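Local coordinates for probable adenylyl-sulfate kinase (Synechocystis sp., PDB 5CB8), which catalyses the ATP-dependent phosphorylation of adenosine 5'-phosphosulfate to 3'-phosphoadenylyl sulfate, a step in sulfate activation and assimilation, at residues 124-129 with 162-167. Numbering follows the deposited sequence.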
ATOM      1  N   GLU B 124       2.593  -1.325 -19.522  1.00 16.96           N
ATOM      2  CA  GLU B 124       1.321  -0.637 -19.737  1.00 18.69           C
ATOM      3  C   GLU B 124       0.483  -1.430 -20.737  1.00 20.11           C
ATOM      4  O   GLU B 124       0.888  -1.628 -21.885  1.00 19.24           O
ATOM      5  CB  GLU B 124       1.555   0.784 -20.268  1.00 15.07           C
ATOM      6  CG  GLU B 124       0.275   1.612 -20.455  1.00 18.69           C
ATOM      7  CD  GLU B 124       0.557   2.994 -21.032  1.00 23.30           C
ATOM      8  OE1 GLU B 124       1.391   3.107 -21.957  1.00 23.00           O
ATOM      9  OE2 GLU B 124      -0.060   3.975 -20.569  1.00 23.63           O
ATOM     10  N   VAL B 125      -0.686  -1.879 -20.303  1.00 16.64           N
ATOM     11  CA  VAL B 125      -1.566  -2.643 -21.168  1.00 14.99           C
ATOM     12  C   VAL B 125      -2.795  -1.785 -21.471  1.00 18.12           C
ATOM     13  O   VAL B 125      -3.559  -1.452 -20.565  1.00 16.68           O
ATOM     14  CB  VAL B 125      -1.985  -3.965 -20.490  1.00 15.11           C
ATOM     15  CG1 VAL B 125      -2.891  -4.781 -21.410  1.00 17.44           C
ATOM     16  CG2 VAL B 125      -0.745  -4.787 -20.107  1.00 20.40           C
ATOM     17  N   PHE B 126      -2.964  -1.400 -22.736  1.00 16.21           N
ATOM     18  CA  PHE B 126      -4.123  -0.610 -23.157  1.00 14.72           C
ATOM     19  C   PHE B 126      -5.277  -1.564 -23.474  1.00 14.89           C
ATOM     20  O   PHE B 126      -5.271  -2.235 -24.505  1.00 15.53           O
ATOM     21  CB  PHE B 126      -3.763   0.212 -24.404  1.00 16.80           C
ATOM     22  CG  PHE B 126      -4.866   1.122 -24.900  1.00 16.12           C
ATOM     23  CD1 PHE B 126      -5.976   1.409 -24.112  1.00 19.44           C
ATOM     24  CD2 PHE B 126      -4.780   1.690 -26.165  1.00 21.29           C
ATOM     25  CE1 PHE B 126      -6.983   2.243 -24.576  1.00 14.54           C
ATOM     26  CE2 PHE B 126      -5.779   2.531 -26.636  1.00 18.89           C
ATOM     27  CZ  PHE B 126      -6.887   2.805 -25.835  1.00 15.15           C
ATOM     28  N   VAL B 127      -6.246  -1.644 -22.569  1.00 14.83           N
ATOM     29  CA  VAL B 127      -7.461  -2.396 -22.827  1.00 14.69           C
ATOM     30  C   VAL B 127      -8.391  -1.469 -23.588  1.00 19.14           C
ATOM     31  O   VAL B 127      -9.051  -0.598 -22.995  1.00 18.93           O
ATOM     32  CB  VAL B 127      -8.098  -2.883 -21.521  1.00 14.38           C
ATOM     33  CG1 VAL B 127      -9.303  -3.767 -21.828  1.00 17.63           C
ATOM     34  CG2 VAL B 127      -7.068  -3.668 -20.710  1.00 14.46           C
ATOM     35  N   ASN B 128      -8.423  -1.655 -24.909  1.00 16.16           N
ATOM     36  CA  ASN B 128      -9.025  -0.698 -25.825  1.00 15.48           C
ATOM     37  C   ASN B 128     -10.332  -1.217 -26.414  1.00 17.95           C
ATOM     38  O   ASN B 128     -10.319  -2.043 -27.330  1.00 16.70           O
ATOM     39  CB  ASN B 128      -8.017  -0.407 -26.949  1.00 18.24           C
ATOM     40  CG  ASN B 128      -8.516   0.612 -27.967  1.00 23.07           C
ATOM     41  OD1 ASN B 128      -9.570   1.236 -27.799  1.00 22.16           O
ATOM     42  ND2 ASN B 128      -7.729   0.806 -29.025  1.00 17.14           N
ATOM     43  N   ALA B 129     -11.455  -0.737 -25.885  1.00 17.53           N
ATOM     44  CA  ALA B 129     -12.768  -1.000 -26.475  1.00 17.98           C
ATOM     45  C   ALA B 129     -13.389   0.326 -26.896  1.00 19.68           C
ATOM     46  O   ALA B 129     -13.200   1.333 -26.219  1.00 18.40           O
ATOM     47  CB  ALA B 129     -13.667  -1.712 -25.470  1.00 22.00           C
ATOM     48  N   GLU B 162      -7.408   9.591 -21.742  1.00 14.25           N
ATOM     49  CA  GLU B 162      -6.266   9.830 -22.616  1.00 14.89           C
ATOM     50  C   GLU B 162      -5.613   8.495 -22.955  1.00 19.58           C
ATOM     51  O   GLU B 162      -4.920   7.910 -22.124  1.00 17.87           O
ATOM     52  CB  GLU B 162      -5.261  10.757 -21.922  1.00 15.23           C
ATOM     53  CG  GLU B 162      -5.878  12.080 -21.460  1.00 17.83           C
ATOM     54  CD  GLU B 162      -4.903  12.958 -20.693  1.00 18.50           C
ATOM     55  OE1 GLU B 162      -3.864  12.441 -20.226  1.00 17.38           O
ATOM     56  OE2 GLU B 162      -5.178  14.171 -20.544  1.00 19.75           O
ATOM     57  N   PRO B 163      -5.837   8.007 -24.181  1.00 22.92           N
ATOM     58  CA  PRO B 163      -5.377   6.655 -24.519  1.00 23.70           C
ATOM     59  C   PRO B 163      -3.860   6.566 -24.608  1.00 24.31           C
ATOM     60  O   PRO B 163      -3.217   7.510 -25.070  1.00 22.88           O
ATOM     61  CB  PRO B 163      -5.996   6.414 -25.901  1.00 22.06           C
ATOM     62  CG  PRO B 163      -6.170   7.779 -26.480  1.00 31.72           C
ATOM     63  CD  PRO B 163      -6.506   8.673 -25.316  1.00 23.97           C
ATOM     64  N   PRO B 164      -3.287   5.446 -24.149  1.00 18.32           N
ATOM     65  CA  PRO B 164      -1.849   5.221 -24.299  1.00 16.92           C
ATOM     66  C   PRO B 164      -1.421   5.386 -25.756  1.00 20.00           C
ATOM     67  O   PRO B 164      -2.114   4.916 -26.657  1.00 20.81           O
ATOM     68  CB  PRO B 164      -1.695   3.758 -23.876  1.00 15.36           C
ATOM     69  CG  PRO B 164      -2.735   3.590 -22.831  1.00 17.69           C
ATOM     70  CD  PRO B 164      -3.927   4.386 -23.346  1.00 18.82           C
ATOM     71  N   THR B 165      -0.309   6.070 -25.985  1.00 18.36           N
ATOM     72  CA  THR B 165       0.186   6.241 -27.344  1.00 22.14           C
ATOM     73  C   THR B 165       1.247   5.194 -27.660  1.00 28.17           C
ATOM     74  O   THR B 165       1.504   4.885 -28.828  1.00 25.03           O
ATOM     75  CB  THR B 165       0.774   7.640 -27.553  1.00 27.75           C
ATOM     76  OG1 THR B 165       1.718   7.918 -26.509  1.00 30.24           O
ATOM     77  CG2 THR B 165      -0.340   8.692 -27.534  1.00 26.36           C
ATOM     78  N   ASN B 166       1.865   4.650 -26.617  1.00 21.50           N
ATOM     79  CA  ASN B 166       2.886   3.623 -26.800  1.00 19.23           C
ATOM     80  C   ASN B 166       2.807   2.544 -25.729  1.00 21.37           C
ATOM     81  O   ASN B 166       3.782   2.314 -25.016  1.00 21.46           O
ATOM     82  CB  ASN B 166       4.280   4.253 -26.769  1.00 19.61           C
ATOM     83  CG  ASN B 166       5.361   3.299 -27.222  1.00 31.58           C
ATOM     84  OD1 ASN B 166       5.143   2.476 -28.118  1.00 39.59           O
ATOM     85  ND2 ASN B 166       6.537   3.396 -26.604  1.00 30.65           N
ATOM     86  N   PRO B 167       1.652   1.862 -25.620  1.00 19.23           N
ATOM     87  CA  PRO B 167       1.545   0.836 -24.579  1.00 16.77           C
ATOM     88  C   PRO B 167       2.421  -0.347 -24.940  1.00 20.17           C
ATOM     89  O   PRO B 167       2.777  -0.512 -26.112  1.00 18.17           O
ATOM     90  CB  PRO B 167       0.074   0.422 -24.658  1.00 16.31           C
ATOM     91  CG  PRO B 167      -0.271   0.616 -26.110  1.00 18.92           C
ATOM     92  CD  PRO B 167       0.491   1.849 -26.532  1.00 21.38           C
TER
HETATM   93  O   HOH W   1       1.802   5.083 -23.804  1.00 24.93           O
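Pro163 begins the contact by setting its ring alongside the far end of Phe126, Pro163 CB lying 3.7 Å from Phe126 CZ. The approach is oblique, and the two side chains point the same way. Pro164 comes next, and its ring serves two neighbours. Its CD sits over the middle of the Phe126 ring, 3.7 Å from the centroid and 12° off the normal, a CH-pi contact. Asn128 CB, two residues further along the chain, covers the opposite face, so the ring is sandwiched between two aliphatic groups. Further round the proline, CG and CB pack against the carboxylate of Glu124, with Pro164 CG 3.5 Å from Glu124 OE2. That glutamate reaches across because CG is anti to the backbone N (chi1 -177°) and the chain stays extended beyond it. Past Thr165, the backbone N of Asn166 gives its hydrogen to a water 2.8 Å away, and the same water donates to Glu124 OE1 at 2.7 Å, bridging loop and carboxylate. Pro167 completes the contact: its CB rests 3.9 Å from Phe126 CB and 3.5 Å from Glu124 O.

Here the loop leading into edge strand 169-171 packs against strand 122-127 of the parallel sheet, in a P-loop kinase fold. The neighbouring strand 26-31 runs into the predicted ATP-binding loop, and Phe126 lies close to Gly32 there. The carboxylate of Glu124 has a stronger partner in Arg112, which forms a salt bridge to OE2 and also hydrogen-bonds through NH2 to Glu162 O. OE2 is taken up by the arginine and OE1 accepts a hydrogen bond from the water; the arginine would be expected to stabilise the negative charge of this buried carboxylate, while the prolines supply apolar packing beside it.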